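Local coordinates for protein EmGH1 (Erythrobacter marinus, PDB 5Z87) that probably hydrolyses beta-glucosidic bonds as a family 3 glycoside hydrolase, at residues Asp316-His321 with Gly328-Ala333; Ser446-Gly451 with Ala600-Glu605; Val458-Leu463 with Gly607-Ala612. All blocks are in the same frame, centred on the assembly; numbering follows the deposited sequence.

Interaction 1: residues Asp316-His321 with Gly328-Ala333; sequences DVRRIH and GSEAEA
In R318 CG stands anti to the backbone N (chi1 -174°), and a bend at chi3 (-34°) then turns the guanidinium so that NH1 meets the carboxylate of E330, whose chain runs extended beyond CG. The two side chains lie alongside one another, pointing the same way. R318 NH1 donates to E330 OE2 at 2.9 Å, a hydrogen-bonded salt bridge. The oxygen sits in the guanidinium plane, whereas the nitrogen approaches from above the carboxylate, the two planes being 56° apart; the grip is therefore single, with E330 OE1 3.8 Å from NH1. R318 NE pairs with D315 and NH2 with the carbonyl of N349. A leucine here would probably leave E330 without its charged mate and set its carboxylate free to turn. Beside this polar pair, the H321 ring presents one face to S329 CA and E330 N, while its ND1 bonds to A327 O. Deeper in, A333 CB lies 3.3 Å from V317 O and 4.2 Å from I320 CB. S329 N-caps helix 330-340, its OG accepting from E332 N at 3.1 Å. The contact follows strand 309-311 of the TIM-barrel-like domain, and H321 also packs on I715 of the second subunit, a residue of a magnesium site. With NH1, NE and NH2 each matched to an acceptor, the guanidinium is probably held in direction, its charge shared between E330 and D315.

Interaction 2: residues Ser446-Gly451 with Ala600-Glu605; sequences SVHLGG and AFYPGE
Y602 and H448 meet obliquely: the histidine's CB points at the tyrosine, 3.7 Å from Y602 CE1, before its imidazole turns off the other way. That leaves the imidazole nitrogens for other partners, ND1 for E536 and NE2 for S446 OG, 2.9 Å from it. The glycine G450 takes up the next part of the tyrosine ring, its N over one face and its CA 3.3 Å from Y602 CD2. A CB on G450 would fall 2.8 Å from that same CD2, and at phi 98° it would also press against the preceding carbonyl oxygen, that of L449. E536 also accepts from G450 N, so one carboxylate positions both residues that flank the tyrosine. Both segments belong to the alpha/beta C-terminal domain: 446-451 lies in the loop after strand 436-440, and the other segment runs from the last residues of strand 596-601 into the loop beyond, the two strands being parallel. G451 reaches on to E194, H133 and Q145, and Y602 shares a backbone bond with Q145, residues in the range of the N-terminal domain. On the far flank L449 starts out away from the other segment, but its branch returns: the methyl CD2 sits over the face of the peptide joining G604 and E605, 3.4 Å from G604 C and 3.6 Å from E605 N.

Interaction 3: residues Val458-Leu463 with Gly607-Ala612; sequences VGVSAL and GGHAIA
V460 and G608 make the close half of this contact, where backbone meets backbone. The N-H of G608, in the first turn of helix 607-615 and so not used by that helix's own i to i-4 bonding, donates to V460 O at 2.9 Å; the bond is bent, with an angle of 133° at the hydrogen, and its donor stands tilted out of the carbonyl plane. Next to it G608 CA offers a C-H to S461 O at 3.2 Å. Two carbonyls in succession thus face one glycine, and the approach is near enough to bring A462 CA within 4.1 Å of G608 CA. A CB on G608 would point at the other segment and come within 2.0 Å of S461 O, a clash consistent with glycine at this position. The segment that provides these carbonyls leads into helix 462-473, whose N-cap is S461, its OG bonded to E464 N. That helix is the connection of a beta-alpha-beta unit, between the neighbouring parallel strands 436-440 and 476-480, while helix 607-615 follows strand 596-601 of the same sheet; the contact therefore joins two helices of one alpha/beta domain at their N-terminal ends. Further on, A612 packs against L466 and Y469 of helix 462-473. Toward solvent the fit changes in kind. V460 and H609, both partly exposed, cross at about a right angle, and one methyl, CG1, sits 3.7 Å from the centre of the imidazole, over its face, in a CH-pi contact. With V460 CG1 opposite its backbone N (chi1 175°), the second methyl, CG2, is brought beside H609 NE2 at 3.5 Å. No hydrogen bond joins these two side chains, and R410 of helix 403-416 also touches the histidine.

Along the chain interaction 1 closes before the other two open, and it stands apart in the N-terminal TIM-barrel-like domain, its centre 37 Å from that of interaction 2 and 46 Å from that of interaction 3. The latter two share the C-terminal alpha/beta domain, with centres 9 Å apart, and their segments alternate along the sequence. They touch directly: E605 O and V460 N lie 2.7 Å apart, probably hydrogen-bonded. The end of strand 596-601 and its loop serve interaction 2 and the following helix 607-615 interaction 3, while the loop between strand 436-440 and helix 462-473 contributes to both. Interaction 2 also reaches Q145 and E194 of the N-terminal range, and so lies at the junction of the two domains.

Interaction 1: residues Asp316-His321 with Gly328-Ala333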
loop_
_atom_site.group_PDB
_atom_site.type_symbol
_atom_site.label_atom_id
_atom_site.label_comp_id
_atom_site.label_asym_id
_atom_site.label_seq_id
_atom_site.Cartn_x
_atom_site.Cartn_y
_atom_site.Cartn_z
ATOM N N ASP A 316 -6.736 14.989 -19.148
ATOM C CA ASP A 316 -7.188 14.639 -17.810
ATOM C C ASP A 316 -8.360 15.477 -17.311
ATOM O O ASP A 316 -8.975 15.092 -16.310
ATOM C CB ASP A 316 -6.036 14.745 -16.814
ATOM C CG ASP A 316 -5.280 13.434 -16.648
ATOM O OD1 ASP A 316 -5.798 12.363 -17.047
ATOM O OD2 ASP A 316 -4.153 13.484 -16.116
ATOM N N VAL A 317 -8.687 16.605 -17.958
ATOM C CA VAL A 317 -9.874 17.355 -17.549
ATOM C C VAL A 317 -11.129 16.580 -17.926
ATOM O O VAL A 317 -12.010 16.357 -17.089
ATOM C CB VAL A 317 -9.887 18.779 -18.148
ATOM C CG1 VAL A 317 -11.075 19.552 -17.599
ATOM C CG2 VAL A 317 -8.620 19.542 -17.788
ATOM N N ARG A 318 -11.214 16.133 -19.184
ATOM C CA ARG A 318 -12.306 15.259 -19.598
ATOM C C ARG A 318 -12.428 14.027 -18.698
ATOM O O ARG A 318 -13.535 13.559 -18.422
ATOM C CB ARG A 318 -12.101 14.818 -21.049
ATOM C CG ARG A 318 -13.272 14.014 -21.593
ATOM C CD ARG A 318 -12.935 13.328 -22.903
ATOM N NE ARG A 318 -12.013 14.139 -23.685
ATOM C CZ ARG A 318 -12.394 15.047 -24.578
ATOM N NH1 ARG A 318 -13.684 15.253 -24.817
ATOM N NH2 ARG A 318 -11.480 15.735 -25.234
ATOM N N ARG A 319 -11.299 13.487 -18.234
ATOM C CA ARG A 319 -11.336 12.242 -17.478
ATOM C C ARG A 319 -11.863 12.418 -16.063
ATOM O O ARG A 319 -12.148 11.408 -15.413
ATOM C CB ARG A 319 -9.951 11.612 -17.436
ATOM C CG ARG A 319 -9.533 10.984 -18.749
ATOM C CD ARG A 319 -8.072 10.676 -18.718
ATOM N NE ARG A 319 -7.556 10.375 -20.040
ATOM C CZ ARG A 319 -6.260 10.259 -20.296
ATOM N NH1 ARG A 319 -5.383 10.417 -19.311
ATOM N NH2 ARG A 319 -5.839 9.990 -21.526
ATOM N N ILE A 320 -11.987 13.659 -15.574
ATOM C CA ILE A 320 -12.759 13.908 -14.363
ATOM C C ILE A 320 -14.127 13.263 -14.485
ATOM O O ILE A 320 -14.681 12.737 -13.511
ATOM C CB ILE A 320 -12.896 15.418 -14.104
ATOM C CG1 ILE A 320 -11.533 16.088 -13.917
ATOM C CG2 ILE A 320 -13.791 15.686 -12.883
ATOM C CD1 ILE A 320 -11.668 17.623 -13.970
ATOM N N HIS A 321 -14.693 13.307 -15.688
ATOM C CA HIS A 321 -15.960 12.681 -16.007
ATOM C C HIS A 321 -15.774 11.243 -16.472
ATOM O O HIS A 321 -16.355 10.324 -15.887
ATOM C CB HIS A 321 -16.688 13.482 -17.091
ATOM C CG HIS A 321 -17.803 12.725 -17.742
ATOM N ND1 HIS A 321 -18.934 12.330 -17.056
ATOM C CD2 HIS A 321 -17.944 12.255 -19.005
ATOM C CE1 HIS A 321 -19.732 11.665 -17.875
ATOM N NE2 HIS A 321 -19.152 11.600 -19.060
ATOM N N GLY A 328 -20.457 14.900 -14.052
ATOM C CA GLY A 328 -21.574 14.274 -14.730
ATOM C C GLY A 328 -21.520 14.363 -16.238
ATOM O O GLY A 328 -22.219 13.605 -16.918
ATOM N N SER A 329 -20.688 15.246 -16.776
ATOM C CA SER A 329 -20.609 15.408 -18.219
ATOM C C SER A 329 -19.274 16.057 -18.548
ATOM O O SER A 329 -18.549 16.510 -17.665
ATOM C CB SER A 329 -21.765 16.266 -18.736
ATOM O OG SER A 329 -21.733 17.532 -18.095
ATOM N N GLU A 330 -18.978 16.137 -19.844
ATOM C CA GLU A 330 -17.770 16.836 -20.271
ATOM C C GLU A 330 -17.843 18.326 -19.951
ATOM O O GLU A 330 -16.856 18.913 -19.487
ATOM C CB GLU A 330 -17.534 16.602 -21.756
ATOM C CG GLU A 330 -17.453 15.134 -22.105
ATOM C CD GLU A 330 -16.983 14.920 -23.531
ATOM O OE1 GLU A 330 -17.468 15.644 -24.423
ATOM O OE2 GLU A 330 -16.120 14.039 -23.758
ATOM N N ALA A 331 -19.007 18.947 -20.156
ATOM C CA ALA A 331 -19.179 20.350 -19.774
ATOM C C ALA A 331 -18.962 20.556 -18.282
ATOM O O ALA A 331 -18.329 21.541 -17.870
ATOM C CB ALA A 331 -20.571 20.845 -20.170
ATOM N N GLU A 332 -19.505 19.652 -17.448
ATOM C CA GLU A 332 -19.256 19.759 -16.015
ATOM C C GLU A 332 -17.785 19.535 -15.685
ATOM O O GLU A 332 -17.265 20.146 -14.748
ATOM C CB GLU A 332 -20.131 18.779 -15.221
ATOM C CG GLU A 332 -19.833 18.871 -13.717
ATOM C CD GLU A 332 -20.845 18.170 -12.797
ATOM O OE1 GLU A 332 -21.264 17.029 -13.089
ATOM O OE2 GLU A 332 -21.203 18.770 -11.757
ATOM N N ALA A 333 -17.091 18.687 -16.453
ATOM C CA ALA A 333 -15.665 18.459 -16.205
ATOM C C ALA A 333 -14.851 19.720 -16.475
ATOM O O ALA A 333 -13.991 20.104 -15.668
ATOM C CB ALA A 333 -15.152 17.297 -17.066
#

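Interaction 2: residues Ser446-Gly451 with Ala600-Glu605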
loop_
_atom_site.group_PDB
_atom_site.type_symbol
_atom_site.label_atom_id
_atom_site.label_comp_id
_atom_site.label_asym_id
_atom_site.label_seq_id
_atom_site.Cartn_x
_atom_site.Cartn_y
_atom_site.Cartn_z
ATOM N N SER A 446 22.593 -3.325 -27.474
ATOM C CA SER A 446 21.589 -2.288 -27.630
ATOM C C SER A 446 21.891 -1.081 -26.740
ATOM O O SER A 446 22.457 -1.207 -25.648
ATOM C CB SER A 446 20.209 -2.875 -27.307
ATOM O OG SER A 446 20.286 -3.843 -26.254
ATOM N N VAL A 447 21.534 0.103 -27.239
ATOM C CA VAL A 447 21.557 1.317 -26.428
ATOM C C VAL A 447 20.251 1.399 -25.643
ATOM O O VAL A 447 19.174 1.112 -26.176
ATOM C CB VAL A 447 21.755 2.561 -27.317
ATOM C CG1 VAL A 447 21.781 3.824 -26.482
ATOM C CG2 VAL A 447 23.040 2.445 -28.131
ATOM N N HIS A 448 20.325 1.780 -24.371
ATOM C CA HIS A 448 19.114 1.945 -23.576
ATOM C C HIS A 448 19.133 3.297 -22.893
ATOM O O HIS A 448 20.013 3.581 -22.071
ATOM C CB HIS A 448 18.948 0.801 -22.588
ATOM C CG HIS A 448 18.611 -0.480 -23.272
ATOM N ND1 HIS A 448 17.327 -0.788 -23.669
ATOM C CD2 HIS A 448 19.398 -1.484 -23.728
ATOM C CE1 HIS A 448 17.330 -1.958 -24.289
ATOM N NE2 HIS A 448 18.573 -2.400 -24.337
ATOM N N LEU A 449 18.175 4.139 -23.271
ATOM C CA LEU A 449 18.111 5.505 -22.791
ATOM C C LEU A 449 16.915 5.768 -21.887
ATOM O O LEU A 449 16.928 6.755 -21.146
ATOM C CB LEU A 449 18.075 6.470 -23.982
ATOM C CG LEU A 449 19.272 6.361 -24.920
ATOM C CD1 LEU A 449 18.985 7.146 -26.191
ATOM C CD2 LEU A 449 20.547 6.848 -24.237
ATOM N N GLY A 450 15.902 4.913 -21.914
ATOM C CA GLY A 450 14.768 5.058 -21.027
ATOM C C GLY A 450 13.599 5.745 -21.699
ATOM O O GLY A 450 13.676 6.225 -22.836
ATOM N N GLY A 451 12.489 5.783 -20.960
ATOM C CA GLY A 451 11.314 6.482 -21.437
ATOM C C GLY A 451 11.613 7.937 -21.746
ATOM O O GLY A 451 12.580 8.528 -21.258
ATOM N N ALA A 600 23.736 0.707 -13.410
ATOM C CA ALA A 600 23.850 1.861 -14.289
ATOM C C ALA A 600 22.508 2.499 -14.595
ATOM O O ALA A 600 22.476 3.557 -15.231
ATOM C CB ALA A 600 24.544 1.464 -15.604
ATOM N N PHE A 601 21.413 1.883 -14.148
ATOM C CA PHE A 601 20.078 2.316 -14.517
ATOM C C PHE A 601 20.012 2.497 -16.036
ATOM O O PHE A 601 20.152 1.514 -16.774
ATOM C CB PHE A 601 19.710 3.564 -13.696
ATOM C CG PHE A 601 19.232 3.215 -12.295
ATOM C CD1 PHE A 601 17.912 2.822 -12.078
ATOM C CD2 PHE A 601 20.112 3.194 -11.224
ATOM C CE1 PHE A 601 17.469 2.470 -10.810
ATOM C CE2 PHE A 601 19.683 2.835 -9.949
ATOM C CZ PHE A 601 18.352 2.481 -9.737
ATOM N N TYR A 602 19.793 3.710 -16.526
ATOM C CA TYR A 602 19.960 3.990 -17.954
ATOM C C TYR A 602 21.024 5.062 -18.032
ATOM O O TYR A 602 20.777 6.196 -17.590
ATOM C CB TYR A 602 18.667 4.448 -18.619
ATOM C CG TYR A 602 17.638 3.353 -18.794
ATOM C CD1 TYR A 602 18.007 2.082 -19.214
ATOM C CD2 TYR A 602 16.296 3.583 -18.519
ATOM C CE1 TYR A 602 17.066 1.077 -19.384
ATOM C CE2 TYR A 602 15.350 2.597 -18.698
ATOM C CZ TYR A 602 15.741 1.336 -19.125
ATOM O OH TYR A 602 14.806 0.336 -19.296
ATOM N N PRO A 603 22.228 4.749 -18.517
ATOM C CA PRO A 603 23.360 5.663 -18.322
ATOM C C PRO A 603 23.540 6.700 -19.431
ATOM O O PRO A 603 24.582 7.359 -19.505
ATOM C CB PRO A 603 24.551 4.699 -18.238
ATOM C CG PRO A 603 24.148 3.563 -19.095
ATOM C CD PRO A 603 22.660 3.431 -19.012
ATOM N N GLY A 604 22.533 6.899 -20.268
ATOM C CA GLY A 604 22.619 7.969 -21.243
ATOM C C GLY A 604 23.406 7.558 -22.475
ATOM O O GLY A 604 23.817 6.411 -22.635
ATOM N N GLU A 605 23.627 8.530 -23.370
ATOM C CA GLU A 605 24.120 8.175 -24.695
ATOM C C GLU A 605 25.624 7.924 -24.716
ATOM O O GLU A 605 26.113 7.242 -25.620
ATOM C CB GLU A 605 23.730 9.254 -25.708
ATOM C CG GLU A 605 24.322 10.615 -25.435
ATOM C CD GLU A 605 24.306 11.497 -26.672
ATOM O OE1 GLU A 605 23.204 11.921 -27.099
ATOM O OE2 GLU A 605 25.398 11.745 -27.229
#

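Interaction 3: residues Val458-Leu463 with Gly607-Ala612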
loop_
_atom_site.group_PDB
_atom_site.type_symbol
_atom_site.label_atom_id
_atom_site.label_comp_id
_atom_site.label_asym_id
_atom_site.label_seq_id
_atom_site.Cartn_x
_atom_site.Cartn_y
_atom_site.Cartn_z
ATOM N N VAL A 458 20.035 6.644 -29.936
ATOM C CA VAL A 458 21.355 6.928 -30.481
ATOM C C VAL A 458 22.318 7.059 -29.311
ATOM O O VAL A 458 22.150 7.947 -28.468
ATOM C CB VAL A 458 21.361 8.221 -31.322
ATOM C CG1 VAL A 458 22.762 8.527 -31.834
ATOM C CG2 VAL A 458 20.373 8.123 -32.486
ATOM N N GLY A 459 23.327 6.196 -29.260
ATOM C CA GLY A 459 24.309 6.302 -28.197
ATOM C C GLY A 459 25.303 5.166 -28.238
ATOM O O GLY A 459 25.347 4.385 -29.193
ATOM N N VAL A 460 26.107 5.088 -27.183
ATOM C CA VAL A 460 27.203 4.127 -27.093
ATOM C C VAL A 460 26.781 3.005 -26.155
ATOM O O VAL A 460 26.727 3.191 -24.935
ATOM C CB VAL A 460 28.499 4.792 -26.612
ATOM C CG1 VAL A 460 29.568 3.751 -26.404
ATOM C CG2 VAL A 460 28.964 5.836 -27.622
ATOM N N SER A 461 26.506 1.828 -26.717
ATOM C CA SER A 461 26.107 0.681 -25.918
ATOM C C SER A 461 27.273 0.193 -25.055
ATOM O O SER A 461 28.430 0.593 -25.230
ATOM C CB SER A 461 25.625 -0.465 -26.811
ATOM O OG SER A 461 26.713 -1.047 -27.517
ATOM N N ALA A 462 26.953 -0.699 -24.112
ATOM C CA ALA A 462 27.991 -1.302 -23.281
ATOM C C ALA A 462 29.013 -2.041 -24.141
ATOM O O ALA A 462 30.225 -1.872 -23.966
ATOM C CB ALA A 462 27.357 -2.242 -22.247
ATOM N N LEU A 463 28.533 -2.837 -25.105
ATOM C CA LEU A 463 29.422 -3.548 -26.028
ATOM C C LEU A 463 30.357 -2.585 -26.753
ATOM O O LEU A 463 31.586 -2.722 -26.699
ATOM C CB LEU A 463 28.593 -4.338 -27.041
ATOM C CG LEU A 463 29.402 -5.032 -28.135
ATOM C CD1 LEU A 463 30.215 -6.193 -27.526
ATOM C CD2 LEU A 463 28.508 -5.515 -29.275
ATOM N N GLY A 607 26.939 6.260 -22.178
ATOM C CA GLY A 607 27.037 5.352 -21.043
ATOM C C GLY A 607 28.036 4.226 -21.250
ATOM O O GLY A 607 28.747 3.838 -20.319
ATOM N N GLY A 608 28.102 3.688 -22.468
ATOM C CA GLY A 608 29.021 2.595 -22.743
ATOM C C GLY A 608 30.460 2.937 -22.415
ATOM O O GLY A 608 31.208 2.092 -21.915
ATOM N N HIS A 609 30.866 4.184 -22.678
ATOM C CA HIS A 609 32.226 4.601 -22.342
ATOM C C HIS A 609 32.409 4.728 -20.835
ATOM O O HIS A 609 33.458 4.351 -20.294
ATOM C CB HIS A 609 32.569 5.932 -23.027
ATOM C CG HIS A 609 32.576 5.865 -24.527
ATOM N ND1 HIS A 609 33.333 4.950 -25.229
ATOM C CD2 HIS A 609 31.937 6.615 -25.457
ATOM C CE1 HIS A 609 33.143 5.127 -26.525
ATOM N NE2 HIS A 609 32.302 6.133 -26.690
ATOM N N ALA A 610 31.411 5.278 -20.140
ATOM C CA ALA A 610 31.555 5.456 -18.700
ATOM C C ALA A 610 31.607 4.107 -17.984
ATOM O O ALA A 610 32.401 3.925 -17.058
ATOM C CB ALA A 610 30.426 6.332 -18.162
ATOM N N ILE A 611 30.796 3.144 -18.424
ATOM C CA ILE A 611 30.855 1.794 -17.861
ATOM C C ILE A 611 32.247 1.192 -18.038
ATOM O O ILE A 611 32.832 0.635 -17.099
ATOM C CB ILE A 611 29.784 0.904 -18.507
ATOM C CG1 ILE A 611 28.389 1.397 -18.123
ATOM C CG2 ILE A 611 30.004 -0.556 -18.125
ATOM C CD1 ILE A 611 27.268 0.616 -18.766
ATOM N N ALA A 612 32.793 1.278 -19.254
ATOM C CA ALA A 612 34.117 0.720 -19.500
ATOM C C ALA A 612 35.166 1.404 -18.636
ATOM O O ALA A 612 36.046 0.745 -18.074
ATOM C CB ALA A 612 34.469 0.844 -20.984
#